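Local coordinates for DNA translocase coupling protein (Clostridium perfringens, PDB 6O1W) that probably couples ATP binding to the movement of plasmid DNA in conjugation, as the soluble P-loop ATPase part of a membrane-bound FtsK/SpoIIIE-type translocase, at residues L14-L19 with K27-K32; V111-Q116 with L150-K155; D234-L239 with A283-G288; L266-G271 with K291-V296. One frame throughout, in Å; residues are numbered along the deposited sequence.

How the contacts relate
From the N terminus, contact 1 closes first, bridging the short loop between helix 7-18 and strand 30-36 in the small antiparallel domain. The other three contacts belong to the ATPase domain. Contact 2 opens only after contact 1 has closed, and joins strand 111-116 to helix 142-155, which starts within the P-loop. Contacts 3 and 4 come later and cross: their segments alternate along the chain, so neither loop closes inside the other. Contact 3 links the start of helix 237-240, just after strand 229-233, to the loop after strand 272-278; contact 4 links the end of helix 247-266 to that of helix 288-293. The two touch through I286 and K291.

Contact 1 (L14-L19 with K27-K32); sequences LAFEQL and KTPILK
The ring of F16 has P29 over one face, with P29 CD lying 3.7 Å from the centroid of the F16 ring and only 18° off its normal. This is a CH-pi contact, displaced toward the CG/CD2 side of the ring, while P29 CB reaches the far end at 3.8 Å from F16 CE2. Proline suits the place because its compact, rigid ring lays several C-H groups along the aromatic face. T28 approaches the ring obliquely and touches mainly its stem, T28 CB being 3.7 Å from F16 CB. With its OG1 set between the backbone N and the carbonyl carbon (chi1 56°), T28 turns the methyl CG2 to the helix, where it also meets the aliphatic part of E17, 3.8 Å from E17 CG. E17 thus adds only methylene packing here; its carboxylate forms a salt bridge with R13, one turn back on the helix. The contact seats the end of helix 7-18 on the lead-in to strand 30-36. F16 meets helix 60-67 through L63, and F47 of strand 43-48 joins both residues to the antiparallel sheet, edge-to-face with the F16 ring and against P29.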
loop_
_atom_site.group_PDB
_atom_site.type_symbol
_atom_site.label_atom_id
_atom_site.label_comp_id
_atom_site.label_asym_id
_atom_site.label_seq_id
_atom_site.Cartn_x
_atom_site.Cartn_y
_atom_site.Cartn_z
ATOM N N LEU A 14 -38.678 7.133 5.553
ATOM C CA LEU A 14 -39.164 8.042 4.522
ATOM C C LEU A 14 -38.702 7.603 3.120
ATOM O O LEU A 14 -39.509 7.577 2.188
ATOM C CB LEU A 14 -38.695 9.481 4.821
ATOM C CG LEU A 14 -39.095 10.570 3.802
ATOM C CD1 LEU A 14 -40.598 10.763 3.751
ATOM C CD2 LEU A 14 -38.372 11.868 4.084
ATOM N N ALA A 15 -37.435 7.229 2.991
ATOM C CA ALA A 15 -36.873 6.787 1.719
ATOM C C ALA A 15 -37.602 5.537 1.217
ATOM O O ALA A 15 -38.017 5.499 0.061
ATOM C CB ALA A 15 -35.368 6.532 1.864
ATOM N N PHE A 16 -37.818 4.535 2.103
ATOM C CA PHE A 16 -38.475 3.286 1.708
ATOM C C PHE A 16 -39.959 3.467 1.339
ATOM O O PHE A 16 -40.438 2.876 0.372
ATOM C CB PHE A 16 -38.285 2.239 2.801
ATOM C CG PHE A 16 -36.881 1.731 2.965
ATOM C CD1 PHE A 16 -36.139 1.314 1.861
ATOM C CD2 PHE A 16 -36.320 1.593 4.224
ATOM C CE1 PHE A 16 -34.829 0.842 2.014
ATOM C CE2 PHE A 16 -35.020 1.086 4.375
ATOM C CZ PHE A 16 -34.293 0.699 3.272
ATOM N N GLU A 17 -40.670 4.303 2.104
ATOM C CA GLU A 17 -42.080 4.631 1.886
ATOM C C GLU A 17 -42.297 5.379 0.554
ATOM O O GLU A 17 -43.245 5.062 -0.164
ATOM C CB GLU A 17 -42.598 5.457 3.066
ATOM C CG GLU A 17 -42.993 4.582 4.240
ATOM C CD GLU A 17 -43.366 5.309 5.517
ATOM O OE1 GLU A 17 -43.451 6.559 5.497
ATOM O OE2 GLU A 17 -43.576 4.620 6.543
ATOM N N GLN A 18 -41.398 6.329 0.197
ATOM C CA GLN A 18 -41.446 7.052 -1.107
ATOM C C GLN A 18 -41.355 6.021 -2.288
ATOM O O GLN A 18 -41.915 6.248 -3.358
ATOM C CB GLN A 18 -40.247 8.017 -1.226
ATOM C CG GLN A 18 -40.460 9.363 -0.564
ATOM C CD GLN A 18 -39.212 10.209 -0.501
ATOM O OE1 GLN A 18 -38.061 9.747 -0.627
ATOM N NE2 GLN A 18 -39.422 11.476 -0.293
ATOM N N LEU A 19 -40.665 4.883 -2.061
ATOM C CA LEU A 19 -40.517 3.821 -3.067
ATOM C C LEU A 19 -41.579 2.736 -2.953
ATOM O O LEU A 19 -41.632 1.846 -3.800
ATOM C CB LEU A 19 -39.124 3.176 -2.920
ATOM C CG LEU A 19 -37.910 4.089 -3.110
ATOM C CD1 LEU A 19 -36.610 3.350 -2.819
ATOM C CD2 LEU A 19 -37.925 4.751 -4.460
ATOM N N LYS A 27 -44.509 -4.098 5.468
ATOM C CA LYS A 27 -43.572 -3.293 6.248
ATOM C C LYS A 27 -42.368 -2.889 5.425
ATOM O O LYS A 27 -41.898 -3.664 4.583
ATOM C CB LYS A 27 -43.133 -4.023 7.519
ATOM C CG LYS A 27 -44.287 -4.187 8.500
ATOM C CD LYS A 27 -43.863 -4.793 9.817
ATOM C CE LYS A 27 -45.060 -5.059 10.702
ATOM N NZ LYS A 27 -45.748 -3.809 11.118
ATOM N N THR A 28 -41.856 -1.677 5.679
ATOM C CA THR A 28 -40.637 -1.192 5.028
ATOM C C THR A 28 -39.480 -1.844 5.817
ATOM O O THR A 28 -39.690 -2.233 6.965
ATOM C CB THR A 28 -40.522 0.336 5.095
ATOM O OG1 THR A 28 -40.591 0.744 6.455
ATOM C CG2 THR A 28 -41.541 1.055 4.242
ATOM N N PRO A 29 -38.272 -1.978 5.234
ATOM C CA PRO A 29 -37.168 -2.633 5.962
ATOM C C PRO A 29 -36.865 -2.003 7.314
ATOM O O PRO A 29 -37.029 -0.797 7.504
ATOM C CB PRO A 29 -35.996 -2.494 5.004
ATOM C CG PRO A 29 -36.655 -2.464 3.646
ATOM C CD PRO A 29 -37.868 -1.634 3.856
ATOM N N ILE A 30 -36.485 -2.855 8.265
ATOM C CA ILE A 30 -36.150 -2.493 9.632
ATOM C C ILE A 30 -34.629 -2.406 9.763
ATOM O O ILE A 30 -33.954 -3.410 9.557
ATOM C CB ILE A 30 -36.710 -3.580 10.603
ATOM C CG1 ILE A 30 -38.240 -3.826 10.434
ATOM C CG2 ILE A 30 -36.345 -3.290 12.068
ATOM C CD1 ILE A 30 -39.168 -2.610 10.668
ATOM N N LEU A 31 -34.101 -1.243 10.206
ATOM C CA LEU A 31 -32.678 -1.085 10.486
ATOM C C LEU A 31 -32.326 -1.905 11.737
ATOM O O LEU A 31 -32.864 -1.637 12.821
ATOM C CB LEU A 31 -32.305 0.394 10.709
ATOM C CG LEU A 31 -30.820 0.657 11.035
ATOM C CD1 LEU A 31 -29.937 0.414 9.835
ATOM C CD2 LEU A 31 -30.611 2.058 11.588
ATOM N N LYS A 32 -31.452 -2.913 11.569
ATOM C CA LYS A 32 -31.007 -3.764 12.670
ATOM C C LYS A 32 -29.719 -3.218 13.240
ATOM O O LYS A 32 -29.544 -3.230 14.461
ATOM C CB LYS A 32 -30.825 -5.232 12.218
ATOM C CG LYS A 32 -32.128 -5.934 11.801
ATOM C CD LYS A 32 -33.272 -5.882 12.861
ATOM C CE LYS A 32 -33.044 -6.800 14.049
ATOM N NZ LYS A 32 -33.164 -8.244 13.699
#

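Contact 2 (V111-Q116 with L150-K155)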
loop_
_atom_site.group_PDB
_atom_site.type_symbol
_atom_site.label_atom_id
_atom_site.label_comp_id
_atom_site.label_asym_id
_atom_site.label_seq_id
_atom_site.Cartn_x
_atom_site.Cartn_y
_atom_site.Cartn_z
ATOM N N VAL A 111 10.424 12.863 2.092
ATOM C CA VAL A 111 8.962 12.879 2.166
ATOM C C VAL A 111 8.448 12.527 0.779
ATOM O O VAL A 111 8.837 13.163 -0.220
ATOM C CB VAL A 111 8.349 14.230 2.682
ATOM C CG1 VAL A 111 6.821 14.171 2.715
ATOM C CG2 VAL A 111 8.862 14.578 4.074
ATOM N N VAL A 112 7.573 11.507 0.726
ATOM C CA VAL A 112 6.929 11.049 -0.503
ATOM C C VAL A 112 5.395 11.076 -0.364
ATOM O O VAL A 112 4.875 10.979 0.742
ATOM C CB VAL A 112 7.481 9.669 -0.984
ATOM C CG1 VAL A 112 9.010 9.713 -1.152
ATOM C CG2 VAL A 112 7.070 8.529 -0.047
ATOM N N VAL A 113 4.683 11.233 -1.489
ATOM C CA VAL A 113 3.226 11.245 -1.549
ATOM C C VAL A 113 2.774 9.991 -2.332
ATOM O O VAL A 113 3.296 9.737 -3.419
ATOM C CB VAL A 113 2.663 12.559 -2.152
ATOM C CG1 VAL A 113 1.165 12.666 -1.904
ATOM C CG2 VAL A 113 3.375 13.781 -1.570
ATOM N N VAL A 114 1.806 9.217 -1.798
ATOM C CA VAL A 114 1.400 8.002 -2.523
ATOM C C VAL A 114 -0.016 8.077 -3.159
ATOM O O VAL A 114 -0.353 7.221 -3.970
ATOM C CB VAL A 114 1.580 6.719 -1.681
ATOM C CG1 VAL A 114 3.064 6.480 -1.407
ATOM C CG2 VAL A 114 0.800 6.792 -0.379
ATOM N N GLY A 115 -0.791 9.097 -2.818
ATOM C CA GLY A 115 -2.122 9.273 -3.367
ATOM C C GLY A 115 -3.060 10.082 -2.501
ATOM O O GLY A 115 -2.621 10.779 -1.586
ATOM N N GLN A 116 -4.368 9.965 -2.773
ATOM C CA GLN A 116 -5.403 10.760 -2.110
ATOM C C GLN A 116 -6.341 10.000 -1.225
ATOM O O GLN A 116 -6.916 9.013 -1.666
ATOM C CB GLN A 116 -6.244 11.503 -3.173
ATOM C CG GLN A 116 -6.910 12.760 -2.628
ATOM C CD GLN A 116 -7.676 13.520 -3.678
ATOM O OE1 GLN A 116 -7.188 13.807 -4.768
ATOM N NE2 GLN A 116 -8.889 13.891 -3.350
ATOM N N LEU A 150 9.854 5.724 -6.067
ATOM C CA LEU A 150 11.209 5.710 -6.617
ATOM C C LEU A 150 11.501 6.999 -7.371
ATOM O O LEU A 150 12.545 7.601 -7.144
ATOM C CB LEU A 150 11.381 4.486 -7.545
ATOM C CG LEU A 150 12.671 4.374 -8.371
ATOM C CD1 LEU A 150 13.949 4.332 -7.434
ATOM C CD2 LEU A 150 12.612 3.141 -9.291
ATOM N N TRP A 151 10.580 7.417 -8.263
ATOM C CA TRP A 151 10.679 8.638 -9.066
ATOM C C TRP A 151 10.854 9.886 -8.181
ATOM O O TRP A 151 11.754 10.691 -8.411
ATOM C CB TRP A 151 9.419 8.768 -9.944
ATOM C CG TRP A 151 9.400 10.051 -10.718
ATOM C CD1 TRP A 151 8.599 11.134 -10.488
ATOM C CD2 TRP A 151 10.338 10.451 -11.736
ATOM N NE1 TRP A 151 8.903 12.142 -11.377
ATOM C CE2 TRP A 151 9.980 11.756 -12.144
ATOM C CE3 TRP A 151 11.411 9.806 -12.382
ATOM C CZ2 TRP A 151 10.654 12.434 -13.169
ATOM C CZ3 TRP A 151 12.093 10.485 -13.386
ATOM C CH2 TRP A 151 11.721 11.788 -13.761
ATOM N N GLN A 152 10.037 9.994 -7.132
ATOM C CA GLN A 152 10.073 11.085 -6.161
ATOM C C GLN A 152 11.435 11.183 -5.486
ATOM O O GLN A 152 12.026 12.265 -5.479
ATOM C CB GLN A 152 8.939 10.940 -5.124
ATOM C CG GLN A 152 7.560 11.149 -5.763
ATOM C CD GLN A 152 6.405 10.952 -4.817
ATOM O OE1 GLN A 152 5.580 10.052 -4.957
ATOM N NE2 GLN A 152 6.317 11.788 -3.842
ATOM N N LEU A 153 11.964 10.041 -5.010
ATOM C CA LEU A 153 13.277 9.978 -4.380
ATOM C C LEU A 153 14.422 10.238 -5.350
ATOM O O LEU A 153 15.385 10.893 -4.960
ATOM C CB LEU A 153 13.472 8.671 -3.615
ATOM C CG LEU A 153 12.484 8.502 -2.466
ATOM C CD1 LEU A 153 12.579 7.107 -1.875
ATOM C CD2 LEU A 153 12.650 9.633 -1.419
ATOM N N LEU A 154 14.309 9.768 -6.608
ATOM C CA LEU A 154 15.325 10.038 -7.646
ATOM C C LEU A 154 15.377 11.554 -7.929
ATOM O O LEU A 154 16.455 12.100 -8.163
ATOM C CB LEU A 154 14.980 9.283 -8.954
ATOM C CG LEU A 154 15.242 7.772 -8.970
ATOM C CD1 LEU A 154 14.813 7.173 -10.266
ATOM C CD2 LEU A 154 16.727 7.449 -8.717
ATOM N N LYS A 155 14.207 12.227 -7.870
ATOM C CA LYS A 155 14.053 13.683 -8.055
ATOM C C LYS A 155 14.594 14.446 -6.861
ATOM O O LYS A 155 14.877 15.619 -7.001
ATOM C CB LYS A 155 12.561 14.068 -8.285
ATOM C CG LYS A 155 12.028 13.741 -9.675
ATOM C CD LYS A 155 12.469 14.772 -10.710
ATOM C CE LYS A 155 11.542 15.953 -10.822
ATOM N NZ LYS A 155 12.239 17.122 -11.411
#
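V112 and V113 meet Q152 and L153 in a buried strand-on-helix contact of the FtsK/SpoIIIE ATPase domain. Strand 111-116 lies near one margin of the large mixed sheet, next to the outermost strand 121-125, and helix 142-155 is the one that begins at the P-loop lysine K142. The two segments run nearly antiparallel, at 154°, with their axes approaching to 8.5 Å. The apolar half is made by V112 CG1, which meets L153 CD2 at 3.7 Å, the two side chains crossing at about a right angle. L153 also packs on I230 of strand 229-233 and on L126, so one branched apolar side chain serves this strand and the central sheet. The other half belongs to Q152. Its extended chain, with chi2 at 177°, carries the amide past V112 to the backbone of V113. In the model Q152 NE2 lies 2.9 Å from V113 N and Q152 OE1 lies 2.8 Å from V113 O, like facing like, but the amide is probably turned over. Turned back, its oxygen would face V113 N and its nitrogen V113 O, and both may then be hydrogen bonds. One turn beyond, Q156 donates to V111 O. The chemistry implies a mixed interface: V112 and L153 supply apolar packing, while the Q152 amide would probably satisfy the buried N and O of V113 together.

Contact 3 (D234-L239 with A283-G288); sequences DELAEL and AKVITG
L236 and V285 make the close part of this contact, their side chains lying alongside each other and running opposite ways. L236 CG lies 3.8 Å from V285 CG1, and L236 CD2 comes to 3.5 Å from V285 O, so the leucine lies along both the side chain and the backbone of the opposing loop. L236 also packs on I276 and V278, which places the pair beside strand 272-278. The other branch of the valine meets a looser, more open side: V285 CG2 is 4.1 Å from A237 CB, and A237 is partly exposed. The branches divide because CG1 stands anti to the V285 nitrogen (chi1 167°) and is directed at L236 and at A237 N, leaving CG2 to follow the start of the helix. Alanine's short side chain keeps that start close to V285. E235 OE2 accepts from A237 N at 2.8 Å through its anti lone pair, with an N-H...O angle of 164°, a capping bond that shapes the turn into helix 237-240; E235 OE1 accepts from Q279 N, tying this turn to the chain leaving strand 272-278. D234 and E235, just after strand 229-233, are consistent with a Walker B motif, and the side chain of L236 is about 8 Å from that of K142 of the P-loop. The side chains meet through carbon alone, consistent with packing and water exclusion contributing on the buried L236 side.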
loop_
_atom_site.group_PDB
_atom_site.type_symbol
_atom_site.label_atom_id
_atom_site.label_comp_id
_atom_site.label_asym_id
_atom_site.label_seq_id
_atom_site.Cartn_x
_atom_site.Cartn_y
_atom_site.Cartn_z
ATOM N N ASP A 234 10.973 -5.637 -6.389
ATOM C CA ASP A 234 9.743 -5.856 -7.155
ATOM C C ASP A 234 8.904 -6.988 -6.585
ATOM O O ASP A 234 7.684 -6.862 -6.528
ATOM C CB ASP A 234 10.052 -6.132 -8.634
ATOM C CG ASP A 234 8.789 -6.209 -9.487
ATOM O OD1 ASP A 234 8.185 -5.133 -9.763
ATOM O OD2 ASP A 234 8.393 -7.339 -9.858
ATOM N N GLU A 235 9.549 -8.087 -6.135
ATOM C CA GLU A 235 8.787 -9.200 -5.599
ATOM C C GLU A 235 9.548 -9.848 -4.483
ATOM O O GLU A 235 10.600 -10.458 -4.731
ATOM C CB GLU A 235 8.384 -10.190 -6.731
ATOM C CG GLU A 235 7.630 -11.440 -6.269
ATOM C CD GLU A 235 6.473 -11.160 -5.324
ATOM O OE1 GLU A 235 5.474 -10.538 -5.765
ATOM O OE2 GLU A 235 6.590 -11.521 -4.130
ATOM N N LEU A 236 9.027 -9.714 -3.246
ATOM C CA LEU A 236 9.652 -10.280 -2.043
ATOM C C LEU A 236 9.761 -11.811 -2.102
ATOM O O LEU A 236 10.742 -12.348 -1.586
ATOM C CB LEU A 236 8.919 -9.843 -0.760
ATOM C CG LEU A 236 9.587 -10.112 0.615
ATOM C CD1 LEU A 236 10.980 -9.525 0.718
ATOM C CD2 LEU A 236 8.731 -9.600 1.733
ATOM N N ALA A 237 8.795 -12.505 -2.754
ATOM C CA ALA A 237 8.822 -13.977 -2.886
ATOM C C ALA A 237 10.103 -14.490 -3.569
ATOM O O ALA A 237 10.572 -15.560 -3.214
ATOM C CB ALA A 237 7.588 -14.485 -3.619
ATOM N N GLU A 238 10.690 -13.714 -4.500
ATOM C CA GLU A 238 11.954 -14.069 -5.196
ATOM C C GLU A 238 13.168 -14.157 -4.222
ATOM O O GLU A 238 14.146 -14.855 -4.511
ATOM C CB GLU A 238 12.247 -13.060 -6.319
ATOM C CG GLU A 238 11.298 -13.203 -7.511
ATOM C CD GLU A 238 11.260 -12.084 -8.540
ATOM O OE1 GLU A 238 12.037 -11.108 -8.421
ATOM O OE2 GLU A 238 10.424 -12.182 -9.467
ATOM N N LEU A 239 13.093 -13.451 -3.075
ATOM C CA LEU A 239 14.147 -13.467 -2.060
ATOM C C LEU A 239 13.763 -14.346 -0.849
ATOM O O LEU A 239 14.654 -14.879 -0.194
ATOM C CB LEU A 239 14.427 -12.035 -1.548
ATOM C CG LEU A 239 15.038 -10.996 -2.514
ATOM C CD1 LEU A 239 15.180 -9.678 -1.830
ATOM C CD2 LEU A 239 16.421 -11.431 -3.036
ATOM N N ALA A 283 2.759 -16.177 4.920
ATOM C CA ALA A 283 3.548 -16.024 6.161
ATOM C C ALA A 283 5.011 -16.419 6.028
ATOM O O ALA A 283 5.835 -15.963 6.819
ATOM C CB ALA A 283 2.909 -16.788 7.303
ATOM N N LYS A 284 5.353 -17.234 5.020
ATOM C CA LYS A 284 6.745 -17.631 4.768
ATOM C C LYS A 284 7.522 -16.503 4.117
ATOM O O LYS A 284 8.751 -16.456 4.251
ATOM C CB LYS A 284 6.807 -18.863 3.858
ATOM C CG LYS A 284 6.710 -20.203 4.590
ATOM C CD LYS A 284 5.810 -21.218 3.853
ATOM C CE LYS A 284 6.215 -21.572 2.430
ATOM N NZ LYS A 284 5.037 -21.631 1.517
ATOM N N VAL A 285 6.808 -15.601 3.400
ATOM C CA VAL A 285 7.390 -14.479 2.658
ATOM C C VAL A 285 7.306 -13.201 3.483
ATOM O O VAL A 285 8.326 -12.542 3.674
ATOM C CB VAL A 285 6.775 -14.374 1.228
ATOM C CG1 VAL A 285 7.109 -13.044 0.542
ATOM C CG2 VAL A 285 7.217 -15.561 0.362
ATOM N N ILE A 286 6.105 -12.856 3.976
ATOM C CA ILE A 286 5.895 -11.705 4.869
ATOM C C ILE A 286 5.982 -12.292 6.281
ATOM O O ILE A 286 4.962 -12.627 6.884
ATOM C CB ILE A 286 4.546 -10.981 4.627
ATOM C CG1 ILE A 286 4.364 -10.598 3.131
ATOM C CG2 ILE A 286 4.398 -9.768 5.596
ATOM C CD1 ILE A 286 2.963 -10.021 2.749
ATOM N N THR A 287 7.210 -12.507 6.753
ATOM C CA THR A 287 7.473 -13.099 8.062
ATOM C C THR A 287 7.201 -12.076 9.185
ATOM O O THR A 287 6.847 -10.917 8.908
ATOM C CB THR A 287 8.938 -13.589 8.128
ATOM O OG1 THR A 287 9.813 -12.473 7.935
ATOM C CG2 THR A 287 9.255 -14.714 7.124
ATOM N N GLY A 288 7.397 -12.520 10.433
ATOM C CA GLY A 288 7.277 -11.693 11.627
ATOM C C GLY A 288 8.386 -10.659 11.684
ATOM O O GLY A 288 8.161 -9.552 12.155
#

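Contact 4 (L266-G271 with K291-V296); sequences LSRATG and KNNVPV
R268 and N293 carry this surface contact. R268 NH2 donates to N293 O at 2.7 Å, and the acceptor sits at the edge of the guanidinium, 4° out of its plane. The bond is short but bent, its N-H...O angle being 132°, and the donor is tilted 18° from the plane of the N293 carbonyl. To get there the arginine folds at its second and third torsions rather than extending, which brings the guanidinium back over the end of the preceding helix, 247-266: NH2 also donates to A264 O, and NE makes a weak bond to R265 O. N293 contributes more than its carbonyl, since its CB lies 3.9 Å from R268 NH2 and its side chain rests on A264 and R265. An arginine suits the site because a flat group with several N-H directions can serve carbonyls of two helices at once. N293 O lies at the C-terminal end of helix 288-293, and A264 O and R265 O near that of helix 247-266, where carbonyls commonly lack the next turn's N-H. The chemistry therefore implies a positive group shared by two C-terminal helix ends, whose partial negative charge would probably favour it.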
loop_
_atom_site.group_PDB
_atom_site.type_symbol
_atom_site.label_atom_id
_atom_site.label_comp_id
_atom_site.label_asym_id
_atom_site.label_seq_id
_atom_site.Cartn_x
_atom_site.Cartn_y
_atom_site.Cartn_z
ATOM N N LEU A 266 17.901 -2.177 11.428
ATOM C CA LEU A 266 18.907 -1.174 11.795
ATOM C C LEU A 266 19.048 0.077 10.924
ATOM O O LEU A 266 19.854 0.941 11.304
ATOM C CB LEU A 266 20.293 -1.839 11.882
ATOM C CG LEU A 266 20.500 -2.977 12.909
ATOM C CD1 LEU A 266 21.950 -3.505 12.835
ATOM C CD2 LEU A 266 20.228 -2.488 14.334
ATOM N N SER A 267 18.339 0.194 9.782
ATOM C CA SER A 267 18.570 1.343 8.876
ATOM C C SER A 267 17.626 2.568 9.034
ATOM O O SER A 267 17.552 3.428 8.123
ATOM C CB SER A 267 18.565 0.890 7.423
ATOM O OG SER A 267 17.260 0.413 7.152
ATOM N N ARG A 268 17.000 2.692 10.198
ATOM C CA ARG A 268 16.085 3.773 10.569
ATOM C C ARG A 268 16.675 5.178 10.346
ATOM O O ARG A 268 16.047 6.000 9.702
ATOM C CB ARG A 268 15.711 3.641 12.060
ATOM C CG ARG A 268 15.736 2.221 12.618
ATOM C CD ARG A 268 14.321 1.785 12.907
ATOM N NE ARG A 268 13.929 0.697 12.021
ATOM C CZ ARG A 268 12.715 0.534 11.505
ATOM N NH1 ARG A 268 11.750 1.411 11.762
ATOM N NH2 ARG A 268 12.459 -0.498 10.727
ATOM N N ALA A 269 17.887 5.429 10.868
ATOM C CA ALA A 269 18.588 6.710 10.875
ATOM C C ALA A 269 19.612 6.907 9.758
ATOM O O ALA A 269 20.091 8.028 9.571
ATOM C CB ALA A 269 19.279 6.889 12.227
ATOM N N THR A 270 19.969 5.837 9.047
ATOM C CA THR A 270 21.045 5.836 8.040
ATOM C C THR A 270 20.618 6.216 6.601
ATOM O O THR A 270 21.477 6.340 5.722
ATOM C CB THR A 270 21.746 4.491 8.057
ATOM O OG1 THR A 270 20.799 3.505 7.698
ATOM C CG2 THR A 270 22.368 4.148 9.428
ATOM N N GLY A 271 19.325 6.418 6.361
ATOM C CA GLY A 271 18.883 6.823 5.034
ATOM C C GLY A 271 19.014 5.725 3.992
ATOM O O GLY A 271 19.318 6.004 2.838
ATOM N N LYS A 291 7.336 -7.910 9.244
ATOM C CA LYS A 291 6.270 -7.172 9.892
ATOM C C LYS A 291 6.749 -6.294 11.030
ATOM O O LYS A 291 6.318 -5.153 11.115
ATOM C CB LYS A 291 5.131 -8.098 10.346
ATOM C CG LYS A 291 4.128 -8.431 9.240
ATOM C CD LYS A 291 2.980 -9.300 9.785
ATOM C CE LYS A 291 1.669 -8.552 9.954
ATOM N NZ LYS A 291 1.757 -7.393 10.887
ATOM N N ASN A 292 7.661 -6.791 11.880
ATOM C CA ASN A 292 8.160 -6.007 13.012
ATOM C C ASN A 292 9.036 -4.827 12.573
ATOM O O ASN A 292 9.156 -3.863 13.325
ATOM C CB ASN A 292 8.906 -6.900 14.033
ATOM C CG ASN A 292 8.098 -8.046 14.624
ATOM O OD1 ASN A 292 6.866 -8.012 14.733
ATOM N ND2 ASN A 292 8.780 -9.113 15.007
ATOM N N ASN A 293 9.607 -4.863 11.350
ATOM C CA ASN A 293 10.512 -3.789 10.943
ATOM C C ASN A 293 10.074 -2.983 9.732
ATOM O O ASN A 293 10.758 -2.025 9.379
ATOM C CB ASN A 293 11.924 -4.335 10.732
ATOM C CG ASN A 293 12.492 -5.026 11.943
ATOM O OD1 ASN A 293 12.864 -6.192 11.898
ATOM N ND2 ASN A 293 12.555 -4.335 13.051
ATOM N N VAL A 294 8.983 -3.364 9.080
ATOM C CA VAL A 294 8.482 -2.626 7.905
ATOM C C VAL A 294 7.191 -1.941 8.336
ATOM O O VAL A 294 6.169 -2.592 8.345
ATOM C CB VAL A 294 8.322 -3.510 6.634
ATOM C CG1 VAL A 294 7.793 -2.676 5.451
ATOM C CG2 VAL A 294 9.663 -4.163 6.281
ATOM N N PRO A 295 7.229 -0.656 8.743
ATOM C CA PRO A 295 6.021 -0.030 9.318
ATOM C C PRO A 295 4.924 0.400 8.351
ATOM O O PRO A 295 3.777 0.427 8.768
ATOM C CB PRO A 295 6.580 1.183 10.076
ATOM C CG PRO A 295 7.825 1.532 9.338
ATOM C CD PRO A 295 8.408 0.232 8.884
ATOM N N VAL A 296 5.264 0.801 7.107
ATOM C CA VAL A 296 4.245 1.253 6.165
ATOM C C VAL A 296 3.704 0.064 5.379
ATOM O O VAL A 296 4.485 -0.674 4.777
ATOM C CB VAL A 296 4.761 2.355 5.195
ATOM C CG1 VAL A 296 3.665 2.771 4.227
ATOM C CG2 VAL A 296 5.309 3.570 5.947
#